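AlyGC (Glaciecola chathamensis, PDB 5GKD) is an alginate lyase of polysaccharide lyase family 6 that probably cleaves alginate by beta-elimination and carries a bound calcium ion. Local coordinates at residues E118-D123 against R144-T149; L345-Q350 against I388-H393; H441-P446 against V465-E470; S678-F683 against G701-V706; D519-P524 against F552-I557. All coordinates share one frame; numbering follows the deposited sequence.

Interaction 1 (E118-D123 against R144-T149)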
# COMPACT_ATOMS: atom_id res chain seq x y z
N GLU A 118 -7.70 7.35 -4.80
CA GLU A 118 -6.39 7.44 -4.15
C GLU A 118 -5.95 8.89 -4.07
O GLU A 118 -5.90 9.57 -5.10
CB GLU A 118 -5.32 6.64 -4.89
CG GLU A 118 -5.52 5.15 -4.90
CD GLU A 118 -4.35 4.41 -5.54
OE1 GLU A 118 -3.21 4.57 -5.08
OE2 GLU A 118 -4.60 3.69 -6.54
N LYS A 119 -5.58 9.35 -2.87
CA LYS A 119 -5.21 10.76 -2.69
C LYS A 119 -4.06 11.17 -3.60
O LYS A 119 -4.03 12.30 -4.07
CB LYS A 119 -4.83 11.05 -1.23
CG LYS A 119 -6.03 11.16 -0.27
CD LYS A 119 -5.59 11.59 1.13
CE LYS A 119 -5.22 13.05 1.15
NZ LYS A 119 -4.42 13.40 2.31
N PHE A 120 -3.11 10.27 -3.88
CA PHE A 120 -1.94 10.68 -4.64
C PHE A 120 -1.92 10.11 -6.04
O PHE A 120 -0.87 10.04 -6.67
CB PHE A 120 -0.68 10.37 -3.84
CG PHE A 120 -0.57 11.26 -2.65
CD1 PHE A 120 -1.22 10.93 -1.48
CD2 PHE A 120 -0.02 12.52 -2.78
CE1 PHE A 120 -1.20 11.79 -0.41
CE2 PHE A 120 -0.01 13.38 -1.71
CZ PHE A 120 -0.60 13.03 -0.53
N GLU A 121 -3.09 9.75 -6.54
CA GLU A 121 -3.32 9.62 -7.97
C GLU A 121 -3.87 10.97 -8.42
O GLU A 121 -5.02 11.31 -8.12
CB GLU A 121 -4.28 8.47 -8.26
CG GLU A 121 -4.24 7.95 -9.67
CD GLU A 121 -2.89 7.36 -10.07
OE1 GLU A 121 -2.48 7.56 -11.22
OE2 GLU A 121 -2.24 6.71 -9.23
N GLN A 122 -3.02 11.74 -9.10
CA GLN A 122 -3.25 13.15 -9.38
C GLN A 122 -4.20 13.39 -10.56
O GLN A 122 -4.10 12.72 -11.59
CB GLN A 122 -1.91 13.83 -9.68
CG GLN A 122 -2.05 15.23 -10.24
CD GLN A 122 -0.72 15.91 -10.42
OE1 GLN A 122 -0.66 17.13 -10.59
NE2 GLN A 122 0.35 15.14 -10.38
N ASP A 123 -5.10 14.35 -10.40
CA ASP A 123 -5.86 14.90 -11.52
C ASP A 123 -6.17 16.36 -11.22
O ASP A 123 -5.80 16.90 -10.18
CB ASP A 123 -7.13 14.08 -11.81
CG ASP A 123 -8.13 14.08 -10.64
OD1 ASP A 123 -7.97 14.83 -9.64
OD2 ASP A 123 -9.11 13.32 -10.72
N ARG A 144 -10.10 15.93 -2.84
CA ARG A 144 -9.30 15.36 -1.76
C ARG A 144 -7.92 14.91 -2.21
O ARG A 144 -7.08 14.61 -1.36
CB ARG A 144 -10.00 14.17 -1.11
CG ARG A 144 -11.49 14.10 -1.22
CD ARG A 144 -12.25 15.12 -0.39
NE ARG A 144 -12.29 14.85 1.02
CZ ARG A 144 -13.33 15.10 1.82
NH1 ARG A 144 -14.47 15.59 1.35
NH2 ARG A 144 -13.21 14.83 3.09
N ASN A 145 -7.67 14.85 -3.51
CA ASN A 145 -6.48 14.22 -4.03
C ASN A 145 -5.53 15.26 -4.59
O ASN A 145 -5.89 16.41 -4.82
CB ASN A 145 -6.84 13.20 -5.11
CG ASN A 145 -7.39 13.86 -6.34
OD1 ASN A 145 -8.28 14.70 -6.25
ND2 ASN A 145 -6.85 13.49 -7.51
N LYS A 146 -4.30 14.83 -4.82
CA LYS A 146 -3.28 15.69 -5.38
C LYS A 146 -3.70 16.26 -6.74
O LYS A 146 -4.37 15.61 -7.55
CB LYS A 146 -1.97 14.92 -5.50
CG LYS A 146 -0.85 15.71 -6.16
CD LYS A 146 0.49 15.37 -5.60
CE LYS A 146 1.58 16.22 -6.23
NZ LYS A 146 2.82 16.18 -5.41
N GLY A 147 -3.29 17.49 -6.99
CA GLY A 147 -3.64 18.12 -8.26
C GLY A 147 -4.46 19.35 -7.95
O GLY A 147 -5.38 19.34 -7.14
N VAL A 148 -4.09 20.45 -8.62
CA VAL A 148 -4.82 21.70 -8.48
C VAL A 148 -6.29 21.47 -8.84
O VAL A 148 -6.63 20.59 -9.64
CB VAL A 148 -4.15 22.77 -9.36
CG1 VAL A 148 -4.30 22.45 -10.81
CG2 VAL A 148 -4.71 24.19 -9.05
N THR A 149 -7.18 22.21 -8.17
CA THR A 149 -8.59 22.10 -8.52
C THR A 149 -8.84 22.67 -9.91
O THR A 149 -9.48 22.04 -10.75
CB THR A 149 -9.46 22.79 -7.47
OG1 THR A 149 -9.16 22.25 -6.18
CG2 THR A 149 -10.96 22.59 -7.75
O HOH W 1 -10.08 14.07 -8.16
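The carboxamide of Asn145 stands almost square to the carboxylate of Asp123, their planes 83° apart, and its ND2 donates to Asp123 OD1 at 2.8 Å. The donor arrives from above the carboxylate plane, whereas the oxygen lies in the plane of the amide. The other N-H of ND2 goes to Glu121 O at 2.9 Å, also near the amide plane, and this pair of bonds fixes the rotation of the group. With a chi1 of 67°, CG of Asn145 sits between its own backbone N and carbonyl carbon, and the amide faces the 118-123 loop. Lys143 NZ forms a salt bridge with Asp123 OD1 and a hydrogen bond with Asn145 OD1. With an alanine here, Glu121 O and Asp123 OD1 would probably both lose the ND2 donor, and the carboxylate would be left to Lys143. Backbone bonds complete the join, Lys146 N to Lys119 O at 2.7 Å and Asp123 N to Lys146 O at 3.2 Å. The aliphatic chain of Lys146 crosses Phe120 at about a right angle, CD lying 4.0 Å from CD2 of the ring. Glu121 makes a salt bridge with Arg536 of the second subunit. Both loops lead into neighbouring parallel strands, 124-128 and 150-152.

Interaction 2 (L345-Q350 against I388-H393)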
# COMPACT_ATOMS: atom_id res chain seq x y z
N LEU A 345 -2.22 50.61 6.05
CA LEU A 345 -2.78 50.78 7.38
C LEU A 345 -2.65 49.46 8.12
O LEU A 345 -3.17 48.43 7.67
CB LEU A 345 -4.24 51.23 7.32
CG LEU A 345 -5.03 51.20 8.63
CD1 LEU A 345 -4.56 52.26 9.61
CD2 LEU A 345 -6.51 51.39 8.36
N ILE A 346 -1.96 49.50 9.26
CA ILE A 346 -1.70 48.34 10.09
C ILE A 346 -2.25 48.66 11.47
O ILE A 346 -1.77 49.57 12.14
CB ILE A 346 -0.20 48.01 10.18
CG1 ILE A 346 0.40 47.80 8.78
CG2 ILE A 346 0.01 46.81 11.05
CD1 ILE A 346 1.90 47.61 8.79
N VAL A 347 -3.27 47.92 11.89
CA VAL A 347 -3.85 48.04 13.21
C VAL A 347 -3.78 46.67 13.85
O VAL A 347 -4.35 45.70 13.33
CB VAL A 347 -5.30 48.54 13.16
CG1 VAL A 347 -5.85 48.66 14.59
CG2 VAL A 347 -5.39 49.87 12.44
N ASN A 348 -3.07 46.58 14.97
CA ASN A 348 -2.82 45.31 15.62
C ASN A 348 -2.97 45.51 17.12
O ASN A 348 -2.36 46.43 17.67
CB ASN A 348 -1.41 44.80 15.28
CG ASN A 348 -1.19 43.36 15.64
OD1 ASN A 348 -1.70 42.88 16.64
ND2 ASN A 348 -0.41 42.66 14.84
N ASP A 349 -3.79 44.68 17.77
CA ASP A 349 -3.97 44.80 19.21
C ASP A 349 -3.07 43.86 20.01
O ASP A 349 -3.31 43.64 21.20
CB ASP A 349 -5.44 44.59 19.58
CG ASP A 349 -5.97 43.21 19.19
OD1 ASP A 349 -5.21 42.23 19.20
OD2 ASP A 349 -7.17 43.12 18.88
N GLN A 350 -2.03 43.30 19.39
CA GLN A 350 -1.15 42.37 20.09
C GLN A 350 0.13 43.01 20.58
O GLN A 350 1.01 42.31 21.09
CB GLN A 350 -0.83 41.17 19.19
CG GLN A 350 -1.97 40.16 19.09
CD GLN A 350 -2.49 39.72 20.46
OE1 GLN A 350 -1.84 38.95 21.16
NE2 GLN A 350 -3.67 40.23 20.84
N ILE A 388 -5.83 55.24 16.70
CA ILE A 388 -6.74 54.73 15.69
C ILE A 388 -7.78 53.87 16.38
O ILE A 388 -7.43 52.99 17.17
CB ILE A 388 -6.00 53.90 14.62
CG1 ILE A 388 -4.89 54.71 13.96
CG2 ILE A 388 -6.97 53.38 13.57
CD1 ILE A 388 -4.02 53.86 13.06
N THR A 389 -9.05 54.09 16.07
CA THR A 389 -10.07 53.13 16.47
C THR A 389 -10.86 52.73 15.23
O THR A 389 -11.34 53.57 14.47
CB THR A 389 -10.96 53.66 17.61
OG1 THR A 389 -12.24 54.04 17.11
CG2 THR A 389 -10.32 54.86 18.30
N MET A 390 -10.93 51.43 14.99
CA MET A 390 -11.55 50.90 13.79
C MET A 390 -13.03 50.64 14.04
O MET A 390 -13.43 50.24 15.13
CB MET A 390 -10.86 49.60 13.37
CG MET A 390 -9.38 49.76 13.14
SD MET A 390 -9.04 50.75 11.69
CE MET A 390 -9.04 49.50 10.43
N GLN A 391 -13.85 50.90 13.04
CA GLN A 391 -15.24 50.48 13.13
C GLN A 391 -15.69 49.89 11.81
O GLN A 391 -15.24 50.32 10.74
CB GLN A 391 -16.16 51.62 13.55
CG GLN A 391 -16.42 52.64 12.51
CD GLN A 391 -17.47 53.63 12.98
OE1 GLN A 391 -17.76 54.60 12.30
NE2 GLN A 391 -18.03 53.38 14.16
N ARG A 392 -16.57 48.90 11.89
CA ARG A 392 -16.93 48.12 10.71
C ARG A 392 -18.04 48.81 9.93
O ARG A 392 -19.12 49.05 10.47
CB ARG A 392 -17.36 46.72 11.13
CG ARG A 392 -17.18 45.70 10.03
CD ARG A 392 -17.44 44.31 10.52
NE ARG A 392 -16.46 43.85 11.50
CZ ARG A 392 -15.24 43.43 11.19
NH1 ARG A 392 -14.83 43.46 9.93
NH2 ARG A 392 -14.42 42.98 12.14
N HIS A 393 -17.78 49.12 8.66
CA HIS A 393 -18.78 49.68 7.78
C HIS A 393 -19.80 48.61 7.35
O HIS A 393 -19.66 47.43 7.66
CB HIS A 393 -18.12 50.29 6.55
CG HIS A 393 -17.46 51.61 6.80
ND1 HIS A 393 -17.17 52.50 5.79
CD2 HIS A 393 -17.03 52.20 7.94
CE1 HIS A 393 -16.59 53.58 6.29
NE2 HIS A 393 -16.50 53.42 7.60
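Leu345 and Val347, both pointing from strand 339-347 toward Ile388 and Met390, make a wholly apolar contact between side chains. Its purely aliphatic part centres on Ile388. The CD1 methyl of Ile388 meets CD1 of Leu345 at 3.8 Å as the two chains slide past each other in opposite directions, while its CG2 branch touches CG2 of Val347 at 4.0 Å. The thioether of Met390 supplies the rest, approaching both residues tip to tip. Bends at chi2 (-69°) and chi3 (-88°) fold the Met390 chain, so that SD rests 3.8 Å from Val347 CG2 and the CE methyl reaches Leu345 CD2, also at 3.8 Å. Within 345-350, Asn348 OD1 accepts from Gln350 N at 2.8 Å in an Asx turn that bends the chain at the end of the strand, and Gln350 NE2 donates to Asp349 OD1. Further apolar cover comes from Pro400, which touches Leu345 and Met390, and from Leu370, which touches Leu345 and Ile388. The short antiparallel pair 390-392 and 398-400 thus packs on the outside of the stacked parallel strands, which form the right-handed parallel beta-helix expected of the pectate lyase-like clan.

Interaction 3 (H441-P446 against V465-E470)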
# COMPACT_ATOMS: atom_id res chain seq x y z
N HIS A 441 -27.30 9.13 20.96
CA HIS A 441 -26.63 8.22 21.88
C HIS A 441 -27.31 6.86 21.82
O HIS A 441 -28.55 6.77 21.82
CB HIS A 441 -26.63 8.78 23.30
CG HIS A 441 -25.79 10.01 23.43
ND1 HIS A 441 -24.73 10.10 24.31
CD2 HIS A 441 -25.83 11.20 22.78
CE1 HIS A 441 -24.17 11.30 24.20
NE2 HIS A 441 -24.82 11.98 23.28
N ILE A 442 -26.50 5.81 21.72
CA ILE A 442 -26.96 4.43 21.63
C ILE A 442 -26.33 3.66 22.78
O ILE A 442 -25.10 3.65 22.93
CB ILE A 442 -26.57 3.80 20.29
CG1 ILE A 442 -27.15 4.60 19.13
CG2 ILE A 442 -27.02 2.34 20.24
CD1 ILE A 442 -26.59 4.19 17.78
N ALA A 443 -27.16 3.01 23.58
CA ALA A 443 -26.66 2.15 24.64
C ALA A 443 -26.25 0.80 24.06
O ALA A 443 -26.95 0.24 23.21
CB ALA A 443 -27.72 1.97 25.72
N VAL A 444 -25.12 0.30 24.47
CA VAL A 444 -24.63 -0.95 23.98
C VAL A 444 -24.36 -1.80 25.18
O VAL A 444 -23.99 -1.29 26.20
CB VAL A 444 -23.33 -0.76 23.21
CG1 VAL A 444 -22.95 -2.03 22.52
CG2 VAL A 444 -23.47 0.36 22.22
N SER A 445 -24.51 -3.10 25.05
CA SER A 445 -24.26 -4.00 26.15
C SER A 445 -23.31 -5.12 25.81
O SER A 445 -23.10 -5.42 24.68
CB SER A 445 -25.57 -4.60 26.60
OG SER A 445 -26.13 -3.79 27.58
N PRO A 446 -22.72 -5.74 26.90
CA PRO A 446 -21.83 -6.87 26.58
C PRO A 446 -22.63 -8.02 26.01
O PRO A 446 -23.81 -7.95 26.14
CB PRO A 446 -21.33 -7.32 27.93
CG PRO A 446 -21.38 -6.16 28.77
CD PRO A 446 -22.65 -5.52 28.40
N VAL A 465 -22.49 4.16 23.92
CA VAL A 465 -22.27 4.20 25.36
C VAL A 465 -22.28 2.76 25.86
O VAL A 465 -23.34 2.14 25.97
CB VAL A 465 -23.31 5.06 26.08
CG1 VAL A 465 -22.90 5.29 27.51
CG2 VAL A 465 -23.49 6.38 25.36
N LEU A 466 -21.10 2.22 26.15
CA LEU A 466 -20.97 0.83 26.54
C LEU A 466 -21.25 0.69 28.03
O LEU A 466 -20.63 1.38 28.86
CB LEU A 466 -19.58 0.28 26.22
CG LEU A 466 -18.88 0.67 24.92
CD1 LEU A 466 -17.50 0.04 24.85
CD2 LEU A 466 -19.71 0.26 23.73
N GLN A 467 -22.17 -0.20 28.38
CA GLN A 467 -22.41 -0.50 29.78
C GLN A 467 -21.26 -1.34 30.32
O GLN A 467 -20.44 -1.87 29.57
CB GLN A 467 -23.75 -1.20 29.94
CG GLN A 467 -24.91 -0.46 29.28
CD GLN A 467 -26.09 -1.38 28.96
OE1 GLN A 467 -25.92 -2.59 28.81
NE2 GLN A 467 -27.27 -0.80 28.84
N ALA A 468 -21.20 -1.45 31.64
CA ALA A 468 -20.10 -2.16 32.28
C ALA A 468 -20.08 -3.62 31.86
O ALA A 468 -21.12 -4.22 31.62
CB ALA A 468 -20.23 -2.05 33.80
N GLY A 469 -18.88 -4.18 31.74
CA GLY A 469 -18.75 -5.58 31.41
C GLY A 469 -17.66 -5.81 30.39
O GLY A 469 -16.77 -4.98 30.21
N GLU A 470 -17.75 -6.96 29.72
CA GLU A 470 -16.71 -7.47 28.84
C GLU A 470 -17.21 -7.48 27.40
O GLU A 470 -18.31 -7.96 27.13
CB GLU A 470 -16.27 -8.88 29.26
CG GLU A 470 -15.52 -8.91 30.61
CD GLU A 470 -14.90 -10.28 30.95
OE1 GLU A 470 -15.39 -11.31 30.46
OE2 GLU A 470 -13.91 -10.31 31.70
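Ala443 and Val444 pair in parallel register with Val465 and Leu466, the two segments running within 8° of each other. Val465 N donates to Ile442 O at 2.8 Å and Val465 O accepts from Val444 N at 3.0 Å; Gln467 N then closes the ladder on Val444 O at 3.0 Å. Among the side chains, Val444 and Leu466 lie side by side and point the same way, with CB of Val444 3.8 Å from CD2 of Leu466. Helix 450-457 covers this pair through Ala454 and Leu451. On the face carrying Ala443 and Val465, the CG2 methyl of Val465 comes to the edge of the His441 ring, 4.1 Å from ND1. Where the ladder ends, the ring of Pro446 fills the bend of the second segment: its CG is 3.5 Å from Ala468 O and its CB 3.2 Å from Glu470 O. A side chain at Gly469 would strike Pro446 CG, and the backbone there also adopts angles suited to glycine. Stacked parallel strands with a corner at 467-468 and a helix over the first of them fit the beginning of a second parallel beta-helix, consistent with a helical N-terminal cap.

Interaction 4 (S678-F683 against G701-V706)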
# COMPACT_ATOMS: atom_id res chain seq x y z
N SER A 678 14.71 5.29 29.29
CA SER A 678 14.14 5.18 27.96
C SER A 678 15.17 5.57 26.90
O SER A 678 16.24 6.10 27.19
CB SER A 678 12.88 6.03 27.82
OG SER A 678 11.87 5.63 28.74
N ALA A 679 14.82 5.29 25.65
CA ALA A 679 15.62 5.72 24.53
C ALA A 679 15.42 7.23 24.32
O ALA A 679 14.40 7.79 24.74
CB ALA A 679 15.23 4.92 23.29
N PRO A 680 16.38 7.90 23.70
CA PRO A 680 16.32 9.36 23.60
C PRO A 680 15.26 9.85 22.61
O PRO A 680 14.70 9.09 21.81
CB PRO A 680 17.72 9.72 23.12
CG PRO A 680 18.15 8.52 22.34
CD PRO A 680 17.62 7.36 23.11
N ILE A 681 14.98 11.14 22.69
CA ILE A 681 14.27 11.87 21.65
C ILE A 681 15.25 12.20 20.53
O ILE A 681 16.38 12.60 20.80
CB ILE A 681 13.66 13.16 22.23
CG1 ILE A 681 12.62 12.84 23.30
CG2 ILE A 681 13.08 14.04 21.14
CD1 ILE A 681 12.23 14.08 24.10
N ILE A 682 14.84 12.03 19.28
CA ILE A 682 15.74 12.30 18.16
C ILE A 682 15.04 13.18 17.15
O ILE A 682 13.99 12.81 16.61
CB ILE A 682 16.26 11.03 17.48
CG1 ILE A 682 17.02 10.14 18.46
CG2 ILE A 682 17.18 11.40 16.31
CD1 ILE A 682 17.69 8.94 17.82
N PHE A 683 15.62 14.35 16.87
CA PHE A 683 15.15 15.25 15.85
C PHE A 683 16.02 15.11 14.61
O PHE A 683 17.25 15.06 14.71
CB PHE A 683 15.16 16.71 16.33
CG PHE A 683 14.21 16.97 17.45
CD1 PHE A 683 12.87 17.15 17.20
CD2 PHE A 683 14.66 17.01 18.76
CE1 PHE A 683 11.98 17.37 18.24
CE2 PHE A 683 13.78 17.23 19.80
CZ PHE A 683 12.44 17.41 19.54
N GLY A 701 17.84 8.52 33.57
CA GLY A 701 18.22 7.31 32.88
C GLY A 701 17.91 7.32 31.40
O GLY A 701 17.78 6.26 30.80
N THR A 702 17.80 8.50 30.81
CA THR A 702 17.50 8.68 29.39
C THR A 702 18.49 9.68 28.81
O THR A 702 18.63 10.79 29.35
CB THR A 702 16.07 9.19 29.19
OG1 THR A 702 15.12 8.28 29.77
CG2 THR A 702 15.77 9.39 27.69
N PRO A 703 19.18 9.35 27.71
CA PRO A 703 20.07 10.33 27.09
C PRO A 703 19.32 11.60 26.72
O PRO A 703 18.12 11.58 26.45
CB PRO A 703 20.58 9.60 25.85
CG PRO A 703 20.44 8.18 26.16
CD PRO A 703 19.21 8.06 27.01
N GLU A 704 20.06 12.73 26.75
CA GLU A 704 19.59 14.03 26.29
C GLU A 704 19.06 13.93 24.87
O GLU A 704 19.53 13.08 24.11
CB GLU A 704 20.72 15.07 26.31
CG GLU A 704 21.12 15.56 27.66
CD GLU A 704 22.57 15.98 27.68
OE1 GLU A 704 23.00 16.66 26.72
OE2 GLU A 704 23.29 15.59 28.63
N PRO A 705 18.13 14.81 24.47
CA PRO A 705 17.64 14.80 23.08
C PRO A 705 18.77 14.91 22.06
O PRO A 705 19.73 15.65 22.25
CB PRO A 705 16.72 16.02 23.04
CG PRO A 705 16.19 16.11 24.44
CD PRO A 705 17.35 15.71 25.33
N VAL A 706 18.66 14.13 20.99
CA VAL A 706 19.63 14.14 19.90
C VAL A 706 19.10 15.02 18.78
O VAL A 706 17.96 14.81 18.32
CB VAL A 706 19.91 12.72 19.38
CG1 VAL A 706 20.81 12.79 18.15
CG2 VAL A 706 20.51 11.85 20.46
O HOH W 2 18.63 4.54 28.38
O HOH W 3 16.04 12.58 25.01
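Ile682 and Val706 form a parallel bridge between the last two rungs on one face of the C-terminal parallel beta-helix, strands 681-685 and 706-709. Val706 is held through both backbone polar atoms: its N donates to Ile681 O and its O accepts from Phe683 N, each at 2.8 Å and nearly straight. The two side chains lie alongside, pointing the same way, with CG1 of Ile682 4.0 Å from CB of Val706. Before the strands begin, Pro680 and Pro703 meet through their CB atoms at 4.0 Å. Farther back, Thr702 OG1 accepts from Ser678 N at 3.1 Å, and its chi1 of -59° turns CG2 toward the carbonyl oxygens of Ser678 and Ala679. Ser678 OG is tied to nearby Asn676 O and to Val648 N, at the end of strand 644-648, and Thr702 OG1 to Phe675 O. A valine in place of Thr702 would probably leave Ser678 N without its acceptor and Phe675 O without a hydroxyl partner. Two waters bridge the segments: one donates to both Ser678 O and Gly701 O, and the other accepts from Ile681 N at 2.9 Å and donates to Pro703 O at 2.7 Å.

Interaction 5 (D519-P524 against F552-I557)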
# COMPACT_ATOMS: atom_id res chain seq x y z
N ASP A 519 -7.76 -4.76 26.88
CA ASP A 519 -6.80 -5.78 27.26
C ASP A 519 -6.64 -6.69 26.04
O ASP A 519 -7.56 -7.43 25.70
CB ASP A 519 -7.28 -6.54 28.49
CG ASP A 519 -6.38 -7.70 28.88
OD1 ASP A 519 -5.29 -7.86 28.29
OD2 ASP A 519 -6.76 -8.46 29.78
N ALA A 520 -5.48 -6.61 25.40
CA ALA A 520 -5.19 -7.37 24.18
C ALA A 520 -4.58 -8.74 24.46
O ALA A 520 -3.96 -9.33 23.57
CB ALA A 520 -4.24 -6.58 23.28
N THR A 521 -4.75 -9.26 25.68
CA THR A 521 -4.22 -10.58 26.05
C THR A 521 -4.60 -11.67 25.05
O THR A 521 -3.80 -12.56 24.76
CB THR A 521 -4.71 -10.94 27.45
OG1 THR A 521 -4.04 -10.10 28.41
CG2 THR A 521 -4.47 -12.43 27.77
N ASN A 522 -5.81 -11.61 24.49
CA ASN A 522 -6.32 -12.70 23.68
C ASN A 522 -6.16 -12.48 22.18
O ASN A 522 -6.75 -13.24 21.40
CB ASN A 522 -7.78 -12.92 24.02
CG ASN A 522 -7.97 -13.15 25.48
OD1 ASN A 522 -8.26 -12.23 26.24
ND2 ASN A 522 -7.74 -14.38 25.90
N ALA A 523 -5.41 -11.48 21.76
CA ALA A 523 -5.11 -11.31 20.34
C ALA A 523 -4.37 -12.53 19.81
O ALA A 523 -3.73 -13.25 20.56
CB ALA A 523 -4.28 -10.05 20.13
N PRO A 524 -4.41 -12.78 18.50
CA PRO A 524 -3.73 -13.96 17.97
C PRO A 524 -2.24 -13.92 18.26
O PRO A 524 -1.62 -12.85 18.31
CB PRO A 524 -4.01 -13.89 16.46
CG PRO A 524 -5.17 -12.96 16.33
CD PRO A 524 -4.97 -11.96 17.41
N PHE A 552 -4.89 0.95 27.68
CA PHE A 552 -4.59 -0.07 26.68
C PHE A 552 -3.43 -0.89 27.22
O PHE A 552 -2.35 -0.34 27.46
CB PHE A 552 -4.25 0.56 25.32
CG PHE A 552 -5.30 1.53 24.82
CD1 PHE A 552 -5.24 2.87 25.16
CD2 PHE A 552 -6.35 1.10 24.02
CE1 PHE A 552 -6.19 3.75 24.71
CE2 PHE A 552 -7.31 1.98 23.58
CZ PHE A 552 -7.23 3.31 23.93
N GLU A 553 -3.64 -2.19 27.40
CA GLU A 553 -2.66 -3.03 28.08
C GLU A 553 -2.45 -4.35 27.37
O GLU A 553 -3.35 -4.87 26.71
CB GLU A 553 -3.09 -3.36 29.51
CG GLU A 553 -2.97 -2.23 30.49
CD GLU A 553 -3.29 -2.67 31.90
OE1 GLU A 553 -3.73 -3.83 32.08
OE2 GLU A 553 -3.10 -1.85 32.83
N ASN A 554 -1.25 -4.89 27.55
CA ASN A 554 -0.94 -6.27 27.19
C ASN A 554 -0.98 -6.50 25.68
O ASN A 554 -1.51 -7.50 25.20
CB ASN A 554 -1.87 -7.24 27.93
CG ASN A 554 -1.72 -7.14 29.44
OD1 ASN A 554 -0.61 -7.03 29.96
ND2 ASN A 554 -2.85 -7.15 30.15
N LEU A 555 -0.44 -5.54 24.93
CA LEU A 555 -0.18 -5.73 23.51
C LEU A 555 1.17 -6.42 23.35
O LEU A 555 2.12 -5.91 22.75
CB LEU A 555 -0.22 -4.40 22.77
CG LEU A 555 -1.58 -3.75 22.46
CD1 LEU A 555 -2.24 -3.17 23.69
CD2 LEU A 555 -1.40 -2.67 21.40
N ASP A 556 1.26 -7.62 23.92
CA ASP A 556 2.58 -8.22 24.03
C ASP A 556 2.58 -9.73 23.89
O ASP A 556 3.55 -10.37 24.30
CB ASP A 556 3.24 -7.81 25.35
CG ASP A 556 2.43 -8.22 26.58
OD1 ASP A 556 1.25 -8.59 26.45
OD2 ASP A 556 3.00 -8.16 27.69
N ILE A 557 1.55 -10.33 23.28
CA ILE A 557 1.54 -11.78 23.12
C ILE A 557 2.66 -12.23 22.18
O ILE A 557 3.16 -13.35 22.31
CB ILE A 557 0.17 -12.25 22.62
CG1 ILE A 557 0.09 -13.78 22.70
CG2 ILE A 557 -0.08 -11.77 21.19
CD1 ILE A 557 -1.32 -14.33 22.57
O HOH W 4 -1.25 -9.62 23.40
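Asp519 opens the contact by offering OD1 to the amide of Asn554, whose ND2 donates to it at 3.1 Å from above the carboxylate plane; the carboxylate and amide planes are 60° apart. With CG opposite the backbone N of Asp519 (chi1 175°), the same oxygen also takes two bonds from Thr521. Thr521 N donates to Asp519 OD1 at 3.0 Å in an Asx turn, and Thr521 OG1 reaches OD1 at 2.6 Å on the syn lone pair. Three donors thus grip one carboxylate oxygen and would probably favour the charged form. At Ala520 the backbone N donates to Glu553 O at 3.0 Å, the methyl CB rests 4.0 Å from Leu555 CD1, and the carbonyl O begins a type I turn closed by Ala523 N. A water donates to both Ala520 O and Asn554 O and accepts from Ile557 N. Thr521 then runs alongside Asn554. Beyond the turn, Ile557 packs against the carbonyl oxygens, its CD1 3.3 Å from Ala523 O and its CG2 3.4 Å from Pro524 O. The pattern is that of a parallel beta-helix corner, where strands 517-519 and 551-555 stack through Asp519 and Glu553 before the chain turns away.

The five contacts are separate, with no two touching. Interactions 1 and 2 belong to the chondroitinase B-like region, their centres about 40 Å apart. Interactions 3, 4 and 5 lie in the C-terminal beta-helix, where 3 and 5 reach the same set of strands and come within about 8 Å at their nearest atoms. Interaction 3 is a surface contact; the others are partly buried, and interaction 1 lies closest to the centre of the chain. Chemistry follows position: interactions 3 and 4 join adjacent rungs mainly through parallel backbone bonds, 1 ties two loops, and 5 the ends of two stacked strands, with asparagine-aspartate bonds, and 2 relies on apolar side chains packed between a coil strand and an outlying segment.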